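Side-chain contacts in bacterioferritin (Mycobacterium tuberculosis, PDB 3UOI), which probably oxidises ferrous iron with dioxygen and stores the ferric product as a mineral core inside a haem-containing shell of 24 subunits: residues 28-31 with 32-35; 118-121 with 122-126; 149-152 with 153-157. All blocks are in the same frame, centred on the assembly; numbering follows the deposited sequence.

Contact 1: residues 28-31 with 32-35; sequences FLHS and KMQD. With HEM (protoporphyrin IX containing Fe), chain B.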
ATOM      1  N   PHE A  28      29.230  20.336  29.953  1.00 16.98           N
ATOM      2  CA  PHE A  28      28.372  21.109  29.071  1.00 19.00           C
ATOM      3  C   PHE A  28      29.047  22.333  28.531  1.00 17.21           C
ATOM      4  O   PHE A  28      29.105  22.489  27.361  1.00 16.83           O
ATOM      5  CB  PHE A  28      27.083  21.553  29.756  1.00 19.31           C
ATOM      6  CG  PHE A  28      26.014  22.043  28.799  1.00 20.77           C
ATOM      7  CD1 PHE A  28      25.159  21.154  28.160  1.00 21.12           C
ATOM      8  CD2 PHE A  28      25.852  23.377  28.537  1.00 22.44           C
ATOM      9  CE1 PHE A  28      24.172  21.602  27.300  1.00 22.89           C
ATOM     10  CE2 PHE A  28      24.855  23.808  27.661  1.00 23.20           C
ATOM     11  CZ  PHE A  28      24.030  22.916  27.060  1.00 19.29           C
ATOM     12  N   LEU A  29      29.606  23.142  29.426  1.00 16.93           N
ATOM     13  CA  LEU A  29      30.242  24.389  29.052  1.00 19.10           C
ATOM     14  C   LEU A  29      31.391  24.111  28.120  1.00 20.37           C
ATOM     15  O   LEU A  29      31.576  24.798  27.208  1.00 22.66           O
ATOM     16  CB  LEU A  29      30.681  25.203  30.229  1.00 17.64           C
ATOM     17  CG  LEU A  29      31.325  26.519  29.880  1.00 18.23           C
ATOM     18  CD1 LEU A  29      30.368  27.538  29.467  1.00 19.47           C
ATOM     19  CD2 LEU A  29      32.069  26.991  31.028  1.00 24.66           C
ATOM     20  N   HIS A  30      32.100  23.032  28.351  1.00 22.38           N
ATOM     21  CA  HIS A  30      33.152  22.612  27.455  1.00 21.57           C
ATOM     22  C   HIS A  30      32.621  22.312  26.043  1.00 21.53           C
ATOM     23  O   HIS A  30      33.231  22.689  25.084  1.00 18.46           O
ATOM     24  CB  HIS A  30      33.908  21.406  27.995  1.00 22.22           C
ATOM     25  CG  HIS A  30      35.022  21.755  28.919  1.00 18.90           C
ATOM     26  ND1 HIS A  30      35.841  20.813  29.477  1.00 21.38           N
ATOM     27  CD2 HIS A  30      35.440  22.939  29.392  1.00 11.40           C
ATOM     28  CE1 HIS A  30      36.709  21.402  30.263  1.00 18.37           C
ATOM     29  NE2 HIS A  30      36.482  22.693  30.229  1.00 22.83           N
ATOM     30  N   SER A  31      31.473  21.655  25.965  1.00 19.35           N
ATOM     31  CA  SER A  31      30.837  21.385  24.690  1.00 19.45           C
ATOM     32  C   SER A  31      30.396  22.651  23.929  1.00 20.82           C
ATOM     33  O   SER A  31      30.571  22.740  22.747  1.00 22.67           O
ATOM     34  CB  SER A  31      29.732  20.351  24.806  1.00 14.67           C
ATOM     35  OG  SER A  31      28.512  20.911  24.939  1.00 16.43           O
ATOM     36  N   LYS A  32      29.836  23.613  24.629  1.00 20.41           N
ATOM     37  CA  LYS A  32      29.507  24.888  24.039  1.00 20.23           C
ATOM     38  C   LYS A  32      30.748  25.649  23.581  1.00 20.34           C
ATOM     39  O   LYS A  32      30.718  26.292  22.577  1.00 21.19           O
ATOM     40  CB  LYS A  32      28.744  25.756  25.001  1.00 20.29           C
ATOM     41  CG  LYS A  32      27.504  25.194  25.504  1.00 18.64           C
ATOM     42  CD  LYS A  32      26.519  24.834  24.464  1.00 28.04           C
ATOM     43  CE  LYS A  32      25.946  25.991  23.731  1.00 24.09           C
ATOM     44  NZ  LYS A  32      25.406  25.620  22.491  1.00 17.42           N
ATOM     45  N   MET A  33      31.799  25.607  24.384  1.00 18.03           N
ATOM     46  CA  MET A  33      33.042  26.249  24.069  1.00 19.28           C
ATOM     47  C   MET A  33      33.641  25.579  22.866  1.00 19.91           C
ATOM     48  O   MET A  33      34.212  26.232  22.065  1.00 23.20           O
ATOM     49  CB  MET A  33      34.040  26.205  25.217  1.00 20.06           C
ATOM     50  CG  MET A  33      33.780  27.056  26.450  1.00 18.98           C
ATOM     51  SD  MET A  33      35.077  26.911  27.704  1.00 20.93           S
ATOM     52  CE  MET A  33      36.470  27.740  27.057  1.00 21.87           C
ATOM     53  N   GLN A  34      33.535  24.262  22.778  1.00 20.80           N
ATOM     54  CA  GLN A  34      34.037  23.530  21.621  1.00 21.20           C
ATOM     55  C   GLN A  34      33.255  23.893  20.356  1.00 21.29           C
ATOM     56  O   GLN A  34      33.794  24.133  19.335  1.00 20.03           O
ATOM     57  CB  GLN A  34      34.096  22.034  21.866  1.00 20.61           C
ATOM     58  CG  GLN A  34      35.017  21.617  22.935  1.00 23.15           C
ATOM     59  CD  GLN A  34      34.846  20.198  23.440  1.00 28.48           C
ATOM     60  OE1 GLN A  34      34.016  19.464  22.992  1.00 33.30           O
ATOM     61  NE2 GLN A  34      35.667  19.822  24.365  1.00 29.25           N
ATOM     62  N   ASP A  35      31.958  23.984  20.495  1.00 22.20           N
ATOM     63  CA  ASP A  35      31.123  24.409  19.410  1.00 25.29           C
ATOM     64  C   ASP A  35      31.433  25.821  18.944  1.00 24.82           C
ATOM     65  O   ASP A  35      31.472  26.048  17.788  1.00 25.89           O
ATOM     66  CB  ASP A  35      29.668  24.302  19.776  1.00 27.55           C
ATOM     67  CG  ASP A  35      28.843  23.796  18.665  1.00 32.32           C
ATOM     68  OD1 ASP A  35      29.332  23.763  17.550  1.00 35.17           O
ATOM     69  OD2 ASP A  35      27.692  23.472  18.905  1.00 36.05           O
TER
HETATM   70  CHA HEM B 200      18.364  17.291  29.130  1.00 24.73           C
HETATM   71  CHB HEM B 200      20.947  21.335  29.475  1.00 20.97           C
HETATM   72  CHC HEM B 200      21.387  20.569  34.220  1.00 24.98           C
HETATM   73  CHD HEM B 200      18.600  16.627  33.959  1.00 19.24           C
HETATM   74  C1A HEM B 200      18.869  18.532  28.807  1.00 26.84           C
HETATM   75  C2A HEM B 200      18.636  19.325  27.622  1.00 32.17           C
HETATM   76  C3A HEM B 200      19.387  20.439  27.744  1.00 28.56           C
HETATM   77  C4A HEM B 200      20.090  20.385  28.974  1.00 24.97           C
HETATM   78  CMA HEM B 200      19.499  21.631  26.782  1.00 33.30           C
HETATM   79  CAA HEM B 200      17.680  18.867  26.482  1.00 33.31           C
HETATM   80  CBA HEM B 200      16.270  18.760  27.083  1.00 34.49           C
HETATM   81  CGA HEM B 200      15.142  19.366  26.257  1.00 42.03           C
HETATM   82  O1A HEM B 200      14.043  19.745  26.811  1.00 41.57           O
HETATM   83  O2A HEM B 200      15.321  19.464  25.013  1.00 38.76           O
HETATM   84  C1B HEM B 200      21.350  21.457  30.794  1.00 28.12           C
HETATM   85  C2B HEM B 200      22.316  22.419  31.312  1.00 30.09           C
HETATM   86  C3B HEM B 200      22.427  22.230  32.621  1.00 30.95           C
HETATM   87  C4B HEM B 200      21.547  21.114  32.966  1.00 27.10           C
HETATM   88  CMB HEM B 200      23.064  23.526  30.522  1.00 30.88           C
HETATM   89  CAB HEM B 200      23.366  23.093  33.514  1.00 30.02           C
HETATM   90  CBB HEM B 200      23.703  22.695  34.735  1.00 33.20           C
HETATM   91  C1C HEM B 200      20.679  19.440  34.613  1.00 24.63           C
HETATM   92  C2C HEM B 200      20.674  18.846  35.947  1.00 23.16           C
HETATM   93  C3C HEM B 200      19.868  17.766  35.858  1.00 24.35           C
HETATM   94  C4C HEM B 200      19.417  17.603  34.481  1.00 21.12           C
HETATM   95  CMC HEM B 200      21.425  19.396  37.193  1.00 18.49           C
HETATM   96  CAC HEM B 200      19.489  16.796  36.975  1.00 21.43           C
HETATM   97  CBC HEM B 200      19.059  15.600  36.557  1.00 26.13           C
HETATM   98  C1D HEM B 200      18.358  16.407  32.624  1.00 23.19           C
HETATM   99  C2D HEM B 200      17.738  15.221  32.102  1.00 30.10           C
HETATM  100  C3D HEM B 200      17.685  15.467  30.606  1.00 29.46           C
HETATM  101  C4D HEM B 200      18.254  16.738  30.396  1.00 27.94           C
HETATM  102  CMD HEM B 200      17.173  13.996  32.898  1.00 22.00           C
HETATM  103  CAD HEM B 200      17.107  14.587  29.517  1.00 30.60           C
HETATM  104  CBD HEM B 200      18.153  13.515  29.259  1.00 35.20           C
HETATM  105  CGD HEM B 200      17.659  12.744  28.070  1.00 37.20           C
HETATM  106  O1D HEM B 200      17.048  13.364  27.143  1.00 45.03           O
HETATM  107  O2D HEM B 200      17.869  11.518  28.065  1.00 38.94           O
HETATM  108  NA  HEM B 200      19.772  19.212  29.571  1.00 24.51           N
HETATM  109  NB  HEM B 200      20.910  20.650  31.817  1.00 24.64           N
HETATM  110  NC  HEM B 200      19.909  18.640  33.792  1.00 25.04           N
HETATM  111  ND  HEM B 200      18.728  17.279  31.615  1.00 20.52           N
HETATM  112 FE   HEM B 200      19.809  18.859  31.724  1.00 23.13          FE
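Lys32 runs alongside the Phe28 ring, one turn further on, near the end of helix 7-36 of the ferritin-like four-helix bundle, where the ring also lines the haem pocket. Among the apolar contacts, Lys32 CG meets Phe28 CE2 at 3.7 Å. Bends at chi2 and chi3 (-58° and -67°) keep its methylenes beside the ring before NZ leaves for Asp62 and Glu58 of the second subunit, with which it forms salt bridges. On the next flank Leu29 CG rests on Met33 CG at 4.3 Å.

A separate, oblique sulfur-aromatic contact puts Met33 SD 5.4 Å from the centroid of the His30 ring.

The polar contacts centre on Phe28 O, which takes two bonds: Lys32 N reaches it at 3.0 Å, nearly along the C=O axis, and Ser31 OG lies in the carbonyl plane, on a lone pair. Farther out, Gln34 bonds Thr46 and Gln88, and His30 NE2 accepts from Gly82 N, tying the helix to helices 40-66 and 85-112 and to the loop at Gly82.

The haem contact is made by a methyl group: HEM CMB sits over the centre of one face of the Phe28 ring, 3.3 Å above the ring plane, and HEM CMB approaches Phe28 CE2 to 3.4 Å.

Contact 2: residues 118-121 with 122-126; sequences SAVL and LEKIV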
ATOM      1  N   SER A 118      22.556   0.132  46.140  1.00 17.34           N
ATOM      2  CA  SER A 118      23.405   1.291  45.986  1.00 17.52           C
ATOM      3  C   SER A 118      24.756   0.949  45.394  1.00 17.81           C
ATOM      4  O   SER A 118      25.197   1.587  44.518  1.00 21.29           O
ATOM      5  CB  SER A 118      23.570   2.057  47.268  1.00 18.44           C
ATOM      6  OG  SER A 118      22.389   2.248  47.959  1.00 24.33           O
ATOM      7  N   ALA A 119      25.346  -0.133  45.853  1.00 17.81           N
ATOM      8  CA  ALA A 119      26.631  -0.525  45.354  1.00 19.42           C
ATOM      9  C   ALA A 119      26.470  -0.745  43.850  1.00 18.37           C
ATOM     10  O   ALA A 119      27.325  -0.394  43.117  1.00 16.76           O
ATOM     11  CB  ALA A 119      27.117  -1.736  45.999  1.00 16.61           C
ATOM     12  N   VAL A 120      25.358  -1.341  43.448  1.00 17.04           N
ATOM     13  CA  VAL A 120      25.129  -1.659  42.053  1.00 16.49           C
ATOM     14  C   VAL A 120      25.036  -0.423  41.186  1.00 16.34           C
ATOM     15  O   VAL A 120      25.651  -0.319  40.175  1.00 17.20           O
ATOM     16  CB  VAL A 120      23.988  -2.674  41.814  1.00 15.52           C
ATOM     17  CG1 VAL A 120      23.691  -2.825  40.364  1.00 14.03           C
ATOM     18  CG2 VAL A 120      24.384  -3.995  42.335  1.00 13.36           C
ATOM     19  N   LEU A 121      24.351   0.564  41.674  1.00 14.91           N
ATOM     20  CA  LEU A 121      24.322   1.796  40.967  1.00 18.72           C
ATOM     21  C   LEU A 121      25.747   2.410  40.822  1.00 19.17           C
ATOM     22  O   LEU A 121      26.100   2.892  39.806  1.00 15.83           O
ATOM     23  CB  LEU A 121      23.397   2.745  41.680  1.00 19.07           C
ATOM     24  CG  LEU A 121      23.448   4.203  41.284  1.00 23.57           C
ATOM     25  CD1 LEU A 121      23.091   4.370  39.889  1.00 26.94           C
ATOM     26  CD2 LEU A 121      22.608   5.000  42.133  1.00 23.50           C
ATOM     27  N   LEU A 122      26.531   2.364  41.876  1.00 17.66           N
ATOM     28  CA  LEU A 122      27.848   2.925  41.858  1.00 16.60           C
ATOM     29  C   LEU A 122      28.727   2.130  40.923  1.00 18.24           C
ATOM     30  O   LEU A 122      29.593   2.653  40.303  1.00 20.81           O
ATOM     31  CB  LEU A 122      28.372   3.083  43.246  1.00 16.84           C
ATOM     32  CG  LEU A 122      27.457   3.958  44.096  1.00 20.30           C
ATOM     33  CD1 LEU A 122      27.851   4.050  45.487  1.00 17.99           C
ATOM     34  CD2 LEU A 122      27.307   5.320  43.532  1.00 18.64           C
ATOM     35  N   GLU A 123      28.460   0.846  40.857  1.00 18.95           N
ATOM     36  CA  GLU A 123      29.182  -0.071  40.020  1.00 19.66           C
ATOM     37  C   GLU A 123      29.033   0.296  38.540  1.00 20.14           C
ATOM     38  O   GLU A 123      29.987   0.311  37.783  1.00 17.51           O
ATOM     39  CB  GLU A 123      28.746  -1.505  40.276  1.00 20.44           C
ATOM     40  CG  GLU A 123      29.582  -2.230  41.293  1.00 20.99           C
ATOM     41  CD  GLU A 123      29.096  -3.615  41.619  1.00 29.00           C
ATOM     42  OE1 GLU A 123      28.323  -4.176  40.861  1.00 28.63           O
ATOM     43  OE2 GLU A 123      29.472  -4.112  42.658  1.00 26.43           O
ATOM     44  N   LYS A 124      27.814   0.623  38.169  1.00 17.06           N
ATOM     45  CA  LYS A 124      27.527   1.086  36.821  1.00 19.63           C
ATOM     46  C   LYS A 124      28.216   2.381  36.468  1.00 16.91           C
ATOM     47  O   LYS A 124      28.790   2.492  35.432  1.00 20.61           O
ATOM     48  CB  LYS A 124      26.013   1.135  36.589  1.00 18.29           C
ATOM     49  CG  LYS A 124      25.456  -0.191  36.730  1.00 21.46           C
ATOM     50  CD  LYS A 124      24.006  -0.340  36.649  1.00 27.38           C
ATOM     51  CE  LYS A 124      23.709  -1.764  36.290  1.00 28.97           C
ATOM     52  NZ  LYS A 124      22.451  -2.334  36.790  1.00 37.33           N
ATOM     53  N   ILE A 125      28.210   3.318  37.380  1.00 17.28           N
ATOM     54  CA  ILE A 125      28.843   4.606  37.182  1.00 18.15           C
ATOM     55  C   ILE A 125      30.344   4.513  36.942  1.00 18.82           C
ATOM     56  O   ILE A 125      30.906   5.178  36.102  1.00 19.11           O
ATOM     57  CB  ILE A 125      28.573   5.516  38.354  1.00 16.26           C
ATOM     58  CG1 ILE A 125      27.096   5.834  38.444  1.00 14.16           C
ATOM     59  CG2 ILE A 125      29.449   6.728  38.314  1.00 16.07           C
ATOM     60  CD1 ILE A 125      26.730   6.678  39.443  1.00 11.58           C
ATOM     61  N   VAL A 126      30.965   3.637  37.693  1.00 19.93           N
ATOM     62  CA  VAL A 126      32.353   3.380  37.580  1.00 18.74           C
ATOM     63  C   VAL A 126      32.705   2.835  36.215  1.00 18.35           C
ATOM     64  O   VAL A 126      33.700   3.217  35.644  1.00 16.97           O
ATOM     65  CB  VAL A 126      32.851   2.393  38.633  1.00 20.52           C
ATOM     66  CG1 VAL A 126      34.024   1.663  38.091  1.00 21.33           C
ATOM     67  CG2 VAL A 126      33.201   3.103  39.900  1.00 16.34           C
TER
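Leu121 CD1 and Ile125 CD1 meet at 4.3 Å, a methyl-to-methyl contact between side chains four residues apart on helix 116-146. Ile125 CG1 lies beside its own backbone N (chi1 -65°), which lays the branch back along the helix so that CG1 also packs on Leu121 O at 3.4 Å. On another flank Lys124 runs obliquely across Val120: its chain is extended beyond CG, and NZ ends 3.8 Å from Val120 CG1. Leu122 turns its branch back in the same sense as Ile125, with CG 3.3 Å from Ser118 O.

Behind these side chains the backbone sets the spacing through regular i to i+4 bonds, among them Ile125 N to Leu121 O at 3.2 Å and Leu122 N to Ser118 O at 3.1 Å.

Farther out, Glu123 OE2 makes salt bridges with Arg111 of its own chain and Arg111 of the third subunit, while Ser118 OG bonds Asp115 and Arg63. Leu121 packs on Ile60, and Ile125 reaches Glu20 and His56, two predicted iron ligands. Residues 118-126 belong to helix 116-146 of the ferritin-like four-helix bundle, with Ile125 bordering the predicted diiron ferroxidase centre.

Contact 3: residues 149-152 with 153-157; sequences ELYS and AQCVS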
ATOM      1  N   GLU A 149      47.481  20.182  15.608  1.00 28.40           N
ATOM      2  CA  GLU A 149      46.728  20.799  14.551  1.00 28.42           C
ATOM      3  C   GLU A 149      45.997  19.732  13.711  1.00 26.70           C
ATOM      4  O   GLU A 149      44.872  19.833  13.466  1.00 25.55           O
ATOM      5  CB  GLU A 149      47.656  21.652  13.685  1.00 29.42           C
ATOM      6  CG  GLU A 149      48.480  22.729  14.414  1.00 33.14           C
ATOM      7  CD  GLU A 149      49.710  22.214  15.176  1.00 37.56           C
ATOM      8  OE1 GLU A 149      50.159  21.100  15.011  1.00 38.06           O
ATOM      9  OE2 GLU A 149      50.242  22.959  15.960  1.00 43.72           O
ATOM     10  N   LEU A 150      46.669  18.676  13.345  1.00 24.63           N
ATOM     11  CA  LEU A 150      46.074  17.634  12.589  1.00 22.69           C
ATOM     12  C   LEU A 150      44.976  16.948  13.365  1.00 22.30           C
ATOM     13  O   LEU A 150      43.987  16.610  12.831  1.00 22.78           O
ATOM     14  CB  LEU A 150      47.095  16.629  12.141  1.00 20.12           C
ATOM     15  CG  LEU A 150      46.525  15.657  11.132  1.00 21.45           C
ATOM     16  CD1 LEU A 150      45.645  16.395  10.184  1.00 24.88           C
ATOM     17  CD2 LEU A 150      47.520  14.807  10.394  1.00 20.72           C
ATOM     18  N   TYR A 151      45.183  16.747  14.639  1.00 23.16           N
ATOM     19  CA  TYR A 151      44.151  16.107  15.382  1.00 24.09           C
ATOM     20  C   TYR A 151      42.899  16.965  15.342  1.00 23.33           C
ATOM     21  O   TYR A 151      41.863  16.484  15.052  1.00 25.62           O
ATOM     22  CB  TYR A 151      44.564  15.862  16.810  1.00 22.45           C
ATOM     23  CG  TYR A 151      43.426  15.489  17.680  1.00 21.74           C
ATOM     24  CD1 TYR A 151      42.956  14.212  17.700  1.00 23.61           C
ATOM     25  CD2 TYR A 151      42.794  16.413  18.470  1.00 24.00           C
ATOM     26  CE1 TYR A 151      41.917  13.853  18.490  1.00 19.86           C
ATOM     27  CE2 TYR A 151      41.759  16.053  19.269  1.00 21.41           C
ATOM     28  CZ  TYR A 151      41.310  14.770  19.266  1.00 20.88           C
ATOM     29  OH  TYR A 151      40.253  14.377  20.052  1.00 22.49           O
ATOM     30  N   SER A 152      43.078  18.245  15.584  1.00 23.45           N
ATOM     31  CA  SER A 152      42.033  19.244  15.710  1.00 23.96           C
ATOM     32  C   SER A 152      41.144  19.436  14.474  1.00 23.79           C
ATOM     33  O   SER A 152      39.958  19.631  14.581  1.00 18.08           O
ATOM     34  CB  SER A 152      42.622  20.565  16.153  1.00 24.47           C
ATOM     35  OG  SER A 152      43.208  20.454  17.405  1.00 27.23           O
ATOM     36  N   ALA A 153      41.775  19.327  13.322  1.00 21.31           N
ATOM     37  CA  ALA A 153      41.102  19.337  12.067  1.00 22.92           C
ATOM     38  C   ALA A 153      40.111  18.184  12.032  1.00 22.39           C
ATOM     39  O   ALA A 153      39.154  18.251  11.362  1.00 25.74           O
ATOM     40  CB  ALA A 153      42.071  19.243  10.932  1.00 19.98           C
ATOM     41  N   GLN A 154      40.361  17.114  12.739  1.00 22.74           N
ATOM     42  CA  GLN A 154      39.395  16.026  12.735  1.00 22.96           C
ATOM     43  C   GLN A 154      38.099  16.330  13.561  1.00 20.97           C
ATOM     44  O   GLN A 154      37.176  15.570  13.539  1.00 25.01           O
ATOM     45  CB  GLN A 154      40.014  14.694  13.093  1.00 20.92           C
ATOM     46  CG  GLN A 154      41.321  14.386  12.387  1.00 24.35           C
ATOM     47  CD  GLN A 154      41.291  14.543  10.883  1.00 27.32           C
ATOM     48  OE1 GLN A 154      40.395  14.101  10.239  1.00 23.33           O
ATOM     49  NE2 GLN A 154      42.317  15.149  10.344  1.00 25.40           N
ATOM     50  N   CYS A 155      38.114  17.411  14.319  1.00 20.79           N
ATOM     51  CA  CYS A 155      36.987  17.824  15.129  1.00 18.56           C
ATOM     52  C   CYS A 155      36.086  18.910  14.485  1.00 21.54           C
ATOM     53  O   CYS A 155      35.137  19.314  15.052  1.00 19.09           O
ATOM     54  CB  CYS A 155      37.439  18.237  16.507  1.00 17.56           C
ATOM     55  SG  CYS A 155      38.417  16.971  17.342  1.00 25.35           S
ATOM     56  N   VAL A 156      36.432  19.365  13.294  1.00 21.95           N
ATOM     57  CA  VAL A 156      35.613  20.295  12.550  1.00 22.63           C
ATOM     58  C   VAL A 156      34.815  19.529  11.490  1.00 21.72           C
ATOM     59  O   VAL A 156      35.044  18.408  11.238  1.00 20.26           O
ATOM     60  CB  VAL A 156      36.414  21.405  11.885  1.00 22.63           C
ATOM     61  CG1 VAL A 156      37.363  21.988  12.826  1.00 27.23           C
ATOM     62  CG2 VAL A 156      37.099  20.902  10.742  1.00 25.38           C
ATOM     63  N   SER A 157      33.876  20.195  10.868  1.00 22.29           N
ATOM     64  CA  SER A 157      33.105  19.582   9.823  1.00 23.84           C
ATOM     65  C   SER A 157      33.536  20.157   8.486  1.00 23.77           C
ATOM     66  O   SER A 157      34.244  21.106   8.486  1.00 22.89           O
ATOM     67  CB  SER A 157      31.674  19.861  10.079  1.00 25.09           C
ATOM     68  OG  SER A 157      31.538  21.155  10.539  1.00 26.80           O
TER
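Gln154 folds back along the last turn of helix 148-153 and meets Leu150 and Tyr151 atom by atom. Its CB sits 3.2 Å from Tyr151 O, the same carbonyl that receives its backbone N at 2.8 Å from above the carbonyl plane. CG, placed beside the backbone N, has two carbonyl oxygens on one side, Tyr151 O at 3.4 Å and Leu150 O at 3.5 Å. The chain then bends at chi2 (-51°); CD itself stays 3.9 Å from Leu150 O, and the amide is turned so that NE2, rather than OE1, comes to that oxygen. At the tip the amide divides its work: NE2 gives a weak hydrogen bond to Leu150 O at 3.3 Å and touches Leu150 CD1 at 3.6 Å, while OE1 accepts from Arg158 of the seventh subunit.

Next along the chain, Cys155 SG meets the Tyr151 ring obliquely, 4.5 Å from its centroid, in a sulfur-aromatic contact, with CE2 and CZ as the nearest ring atoms. The phenol is held at its far end by a hydrogen bond between OH and Gln139 of helix 116-146, and its ring packs on Leu142 and Met143.

The backbone bonding changes beneath these side chains. Ala153 N still bonds Glu149 O four residues back, but Gln154 N and Cys155 N bond Tyr151 O and Ser152 O, three back. Other subunits pack close by: Leu150 meets Leu150 of the fifth subunit and Ala153 of the sixth, and Val156 O accepts from Arg158 of the sixth. The shift from i to i+4 to i to i+3 bonds, overlapping a type I beta turn from Ala153 to Val156, is typical of a chain leaving a helix, here the short C-terminal one beyond the ferritin four-helix bundle, where several subunits of the shell meet.

All three contacts are mostly buried, but by different surroundings. Contacts 1 and 2 belong to long helices of the same bundle, on opposite sides of the chain's centre and about 28 Å apart between centres. Contact 1 faces the haem and the second subunit; contact 2 borders the predicted iron site, yet its Lys124 is exposed and other subunits supply packing and a salt bridge. Contact 3 lies about 24 Å from the chain's centre, beyond the bundle and largely among other subunits. The chemistry follows position: an aromatic ring under a haem methyl in the first, aliphatic branches in the second, an amide and a thiol returning to the last helical turn in the third.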